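E3 ubiquitin-protein ligase HERC2 (PDB 4L1M) probably acts as an E3 ubiquitin ligase of the HECT class, attaching ubiquitin to target proteins, and carries RCC1-like beta-propeller domains. Local coordinates at residues T56-A61 and G367-P372; E117-G122 and P140-A145. One frame throughout, in Å; residues are numbered along the deposited sequence.

Contact 1: T56-A61 and G367-P372; sequences TQIACA and GIACGP
I58 and C60 meet A369 and G371 across two nearly parallel strands, 57-60 and 367-370, whose axes come within 6.6 Å at an angle of 10° and are joined by side-chain packing rather than by backbone pairing. A369 points its methyl group at strand 57-60, where CB lies 3.6 Å from I58 O and 4.1 Å from I58 CB. The I58 CG2 branch, anti to the backbone N, lies alongside, about as far from that methyl as CB is. Each strand is the innermost of its own four-stranded sheet, and the two sheets are neighbouring blades of a seven-bladed RCC1-type beta-propeller. Strand 27-31 pairs with 374-379 and so closes the ring within the blade of 367-370; the contact packs the following blade, that of 55-60, against it. W378, one strand further out in the closing blade, touches both I58 and A369. Farther along, C60 lies over the bend into G371: its CB is 3.5 Å from G371 CA, and SG, anti to the carbonyl carbon (chi1 -71°), rests 3.6 Å from G371 N. F376 flanks C60 in turn. Just past the C-terminal ends of the strands P372 brings CD to 3.5 Å from A61 O, an oxygen that is hydrogen-bonded to the hydroxyl of Y79.

Contact 2: E117-G122 and P140-A145; sequences EVYSWG and PKVISA
Three backbone hydrogen bonds tie V118 and S120 to K141 and I143. The straightest is I143 N to V118 O, at 2.8 Å with 173° at the hydrogen. S120 and K141 form an antiparallel hydrogen-bonded pair: S120 N gives to K141 O at 2.9 Å, and K141 N returns a bond to S120 O at 3.1 Å. Y119 and V142 form the neighbouring non-hydrogen-bonded pair, on the opposite face of the sheet from S120 and K141. There Y119 brings CE2 to 3.4 Å from V142 CG2, with the valine meeting the ring obliquely.

P140 crosses W121 obliquely and sets its CG over one face of the indole, 3.8 Å from the centroid of the six-membered ring and 18° off the normal, a CH-pi contact. The indole is brought there by a chi1 of 68°, which sets CG between the backbone N and the carbonyl carbon. Y109, on the next strand inward, also meets the indole, while V89 and L92 pack on the proline. On the S120 side V118 CG1 and I143 CD1 touch at 3.9 Å, and I143 CG1 passes close to S120 OG.

This pairing is the outer half of a propeller blade, in which strand 140-142 is the last of four. The hydroxyl of S120 is hydrogen-bonded outside the pair, to L129 O, and the backbone of G122 bonds to L137, so the long excursion between the two strands is fastened to strand 118-122 as well as being closed by the hairpin-like pairing at its ends. Within the contact the labour is divided: main-chain bonds fix the register, while P140 on W121 and V142 on Y119 supply CH-pi and apolar packing that needs no polar side chain.

The two contacts illustrate how a propeller is built at two levels: contact 1 joins blade to blade near the axis, whereas contact 2 joins strand to strand within one blade at the rim. Their centres lie about 8 Å and 19 Å from the centre of the chain and 20 Å from each other; nearest atoms are about 8 Å apart, without touching. Segment 56-61 is the intermediary, since Q57 and A59 also pack on strand 97-101, the innermost strand of the blade that holds contact 2. In sequence, contact 2 is nested within the loop closed by contact 1. A sulfate, probably from the crystallisation liquor, lies about 5 Å from the A61 side chain.

Contact 1: T56-A61 and G367-P372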
loop_
_atom_site.group_PDB
_atom_site.type_symbol
_atom_site.label_atom_id
_atom_site.label_comp_id
_atom_site.label_asym_id
_atom_site.label_seq_id
_atom_site.Cartn_x
_atom_site.Cartn_y
_atom_site.Cartn_z
ATOM N N THR A 56 -11.531 -7.812 -6.409
ATOM C CA THR A 56 -11.947 -6.712 -5.530
ATOM C C THR A 56 -10.723 -5.971 -5.018
ATOM O O THR A 56 -10.807 -4.781 -4.706
ATOM C CB THR A 56 -12.826 -7.178 -4.334
ATOM O OG1 THR A 56 -12.069 -8.017 -3.443
ATOM C CG2 THR A 56 -14.027 -7.944 -4.816
ATOM N N GLN A 57 -9.601 -6.684 -4.914
ATOM C CA GLN A 57 -8.361 -6.132 -4.414
ATOM C C GLN A 57 -7.150 -6.843 -5.001
ATOM O O GLN A 57 -7.219 -8.026 -5.300
ATOM C CB GLN A 57 -8.336 -6.326 -2.907
ATOM C CG GLN A 57 -7.842 -5.172 -2.081
ATOM C CD GLN A 57 -8.236 -5.415 -0.625
ATOM O OE1 GLN A 57 -9.451 -5.475 -0.283
ATOM N NE2 GLN A 57 -7.254 -5.610 0.217
ATOM N N ILE A 58 -6.048 -6.115 -5.151
ATOM C CA ILE A 58 -4.785 -6.690 -5.526
ATOM C C ILE A 58 -3.685 -6.108 -4.643
ATOM O O ILE A 58 -3.542 -4.900 -4.559
ATOM C CB ILE A 58 -4.439 -6.365 -6.997
ATOM C CG1 ILE A 58 -5.396 -7.082 -7.927
ATOM C CG2 ILE A 58 -2.981 -6.746 -7.303
ATOM C CD1 ILE A 58 -5.123 -6.881 -9.397
ATOM N N ALA A 59 -2.897 -6.980 -4.018
ATOM C CA ALA A 59 -1.783 -6.583 -3.176
ATOM C C ALA A 59 -0.470 -7.042 -3.823
ATOM O O ALA A 59 -0.222 -8.225 -3.972
ATOM C CB ALA A 59 -1.924 -7.187 -1.805
ATOM N N CYS A 60 0.350 -6.076 -4.206
ATOM C CA CYS A 60 1.530 -6.336 -4.964
ATOM C C CYS A 60 2.725 -6.506 -4.038
ATOM O O CYS A 60 3.059 -5.600 -3.287
ATOM C CB CYS A 60 1.765 -5.176 -5.928
ATOM S SG CYS A 60 0.564 -5.103 -7.290
ATOM N N ALA A 61 3.367 -7.666 -4.116
ATOM C CA ALA A 61 4.640 -7.878 -3.438
ATOM C C ALA A 61 5.773 -7.707 -4.447
ATOM O O ALA A 61 5.557 -7.188 -5.546
ATOM C CB ALA A 61 4.676 -9.237 -2.781
ATOM N N GLY A 367 -10.611 0.367 -9.114
ATOM C CA GLY A 367 -9.451 -0.007 -8.303
ATOM C C GLY A 367 -8.152 0.118 -9.055
ATOM O O GLY A 367 -8.106 -0.058 -10.279
ATOM N N ILE A 368 -7.097 0.447 -8.317
ATOM C CA ILE A 368 -5.749 0.520 -8.877
ATOM C C ILE A 368 -4.762 -0.103 -7.924
ATOM O O ILE A 368 -5.016 -0.170 -6.733
ATOM C CB ILE A 368 -5.337 1.968 -9.152
ATOM C CG1 ILE A 368 -5.680 2.857 -7.942
ATOM C CG2 ILE A 368 -6.027 2.463 -10.418
ATOM C CD1 ILE A 368 -5.121 4.265 -8.027
ATOM N N ALA A 369 -3.624 -0.543 -8.437
ATOM C CA ALA A 369 -2.577 -1.133 -7.592
ATOM C C ALA A 369 -1.242 -1.085 -8.306
ATOM O O ALA A 369 -1.219 -1.196 -9.526
ATOM C CB ALA A 369 -2.924 -2.565 -7.250
ATOM N N CYS A 370 -0.138 -0.937 -7.551
ATOM C CA CYS A 370 1.222 -0.916 -8.141
ATOM C C CYS A 370 2.187 -1.898 -7.498
ATOM O O CYS A 370 2.271 -1.981 -6.298
ATOM C CB CYS A 370 1.834 0.477 -8.014
ATOM S SG CYS A 370 0.882 1.765 -8.827
ATOM N N GLY A 371 2.933 -2.616 -8.322
ATOM C CA GLY A 371 4.087 -3.385 -7.873
ATOM C C GLY A 371 5.344 -2.551 -8.061
ATOM O O GLY A 371 5.271 -1.332 -8.294
ATOM N N PRO A 372 6.506 -3.184 -7.951
ATOM C CA PRO A 372 7.739 -2.442 -8.161
ATOM C C PRO A 372 7.967 -2.002 -9.621
ATOM O O PRO A 372 8.606 -0.997 -9.858
ATOM C CB PRO A 372 8.808 -3.435 -7.714
ATOM C CG PRO A 372 8.202 -4.765 -7.955
ATOM C CD PRO A 372 6.755 -4.598 -7.637
#

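Contact 2: E117-G122 and P140-A145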
loop_
_atom_site.group_PDB
_atom_site.type_symbol
_atom_site.label_atom_id
_atom_site.label_comp_id
_atom_site.label_asym_id
_atom_site.label_seq_id
_atom_site.Cartn_x
_atom_site.Cartn_y
_atom_site.Cartn_z
ATOM N N GLU A 117 -10.066 -12.646 12.173
ATOM C CA GLU A 117 -8.775 -13.346 12.240
ATOM C C GLU A 117 -7.805 -12.815 11.192
ATOM O O GLU A 117 -8.188 -12.591 10.024
ATOM C CB GLU A 117 -8.918 -14.863 12.027
ATOM C CG GLU A 117 -9.729 -15.602 13.065
ATOM C CD GLU A 117 -11.157 -15.823 12.601
ATOM O OE1 GLU A 117 -11.796 -14.847 12.122
ATOM O OE2 GLU A 117 -11.638 -16.976 12.706
ATOM N N VAL A 118 -6.542 -12.655 11.601
ATOM C CA VAL A 118 -5.465 -12.198 10.700
ATOM C C VAL A 118 -4.516 -13.356 10.411
ATOM O O VAL A 118 -4.137 -14.088 11.326
ATOM C CB VAL A 118 -4.663 -11.056 11.329
ATOM C CG1 VAL A 118 -3.610 -10.546 10.366
ATOM C CG2 VAL A 118 -5.581 -9.922 11.728
ATOM N N TYR A 119 -4.163 -13.537 9.140
ATOM C CA TYR A 119 -3.250 -14.600 8.722
ATOM C C TYR A 119 -2.007 -13.979 8.165
ATOM O O TYR A 119 -2.064 -12.911 7.569
ATOM C CB TYR A 119 -3.866 -15.467 7.625
ATOM C CG TYR A 119 -5.087 -16.197 8.055
ATOM C CD1 TYR A 119 -6.302 -15.541 8.178
ATOM C CD2 TYR A 119 -5.039 -17.561 8.344
ATOM C CE1 TYR A 119 -7.444 -16.224 8.568
ATOM C CE2 TYR A 119 -6.169 -18.256 8.727
ATOM C CZ TYR A 119 -7.370 -17.583 8.838
ATOM O OH TYR A 119 -8.493 -18.256 9.244
ATOM N N SER A 120 -0.877 -14.645 8.351
ATOM C CA SER A 120 0.382 -14.145 7.786
ATOM C C SER A 120 1.172 -15.285 7.210
ATOM O O SER A 120 1.074 -16.415 7.682
ATOM C CB SER A 120 1.210 -13.428 8.855
ATOM O OG SER A 120 1.616 -14.341 9.860
ATOM N N TRP A 121 1.929 -15.004 6.176
ATOM C CA TRP A 121 2.878 -15.988 5.670
ATOM C C TRP A 121 3.993 -15.333 4.862
ATOM O O TRP A 121 3.975 -14.117 4.624
ATOM C CB TRP A 121 2.164 -17.100 4.880
ATOM C CG TRP A 121 1.533 -16.713 3.573
ATOM C CD1 TRP A 121 1.961 -17.089 2.333
ATOM C CD2 TRP A 121 0.344 -15.936 3.362
ATOM N NE1 TRP A 121 1.141 -16.573 1.373
ATOM C CE2 TRP A 121 0.143 -15.860 1.972
ATOM C CE3 TRP A 121 -0.544 -15.274 4.201
ATOM C CZ2 TRP A 121 -0.928 -15.164 1.400
ATOM C CZ3 TRP A 121 -1.630 -14.584 3.634
ATOM C CH2 TRP A 121 -1.803 -14.533 2.253
ATOM N N GLY A 122 4.968 -16.152 4.463
ATOM C CA GLY A 122 6.134 -15.680 3.738
ATOM C C GLY A 122 7.342 -15.642 4.637
ATOM O O GLY A 122 7.487 -16.488 5.527
ATOM N N PRO A 140 -0.391 -19.647 4.954
ATOM C CA PRO A 140 -1.016 -18.765 5.930
ATOM C C PRO A 140 -1.218 -19.417 7.289
ATOM O O PRO A 140 -1.604 -20.574 7.381
ATOM C CB PRO A 140 -2.365 -18.454 5.300
ATOM C CG PRO A 140 -2.132 -18.542 3.842
ATOM C CD PRO A 140 -1.111 -19.625 3.667
ATOM N N LYS A 141 -0.925 -18.652 8.327
ATOM C CA LYS A 141 -1.109 -19.061 9.689
ATOM C C LYS A 141 -1.774 -17.934 10.466
ATOM O O LYS A 141 -1.412 -16.764 10.319
ATOM C CB LYS A 141 0.249 -19.376 10.324
ATOM C CG LYS A 141 0.133 -19.897 11.748
ATOM C CD LYS A 141 1.478 -20.288 12.319
ATOM C CE LYS A 141 1.324 -20.868 13.705
ATOM N NZ LYS A 141 2.552 -20.600 14.496
ATOM N N VAL A 142 -2.716 -18.300 11.324
ATOM C CA VAL A 142 -3.451 -17.325 12.120
ATOM C C VAL A 142 -2.482 -16.684 13.083
ATOM O O VAL A 142 -1.706 -17.386 13.704
ATOM C CB VAL A 142 -4.579 -17.981 12.967
ATOM C CG1 VAL A 142 -5.295 -16.936 13.800
ATOM C CG2 VAL A 142 -5.583 -18.668 12.073
ATOM N N ILE A 143 -2.537 -15.362 13.200
ATOM C CA ILE A 143 -1.822 -14.668 14.250
ATOM C C ILE A 143 -2.706 -14.705 15.482
ATOM O O ILE A 143 -3.650 -13.918 15.608
ATOM C CB ILE A 143 -1.515 -13.213 13.896
ATOM C CG1 ILE A 143 -0.665 -13.120 12.621
ATOM C CG2 ILE A 143 -0.807 -12.540 15.059
ATOM C CD1 ILE A 143 -0.335 -11.685 12.221
ATOM N N SER A 144 -2.398 -15.622 16.393
ATOM C CA SER A 144 -3.232 -15.837 17.566
ATOM C C SER A 144 -3.311 -14.610 18.489
ATOM O O SER A 144 -4.285 -14.440 19.187
ATOM C CB SER A 144 -2.765 -17.058 18.342
ATOM O OG SER A 144 -1.476 -16.827 18.863
ATOM N N ALA A 145 -2.316 -13.738 18.470
ATOM C CA ALA A 145 -2.424 -12.481 19.213
ATOM C C ALA A 145 -3.724 -11.705 18.904
ATOM O O ALA A 145 -4.204 -10.980 19.745
ATOM C CB ALA A 145 -1.211 -11.600 18.941
#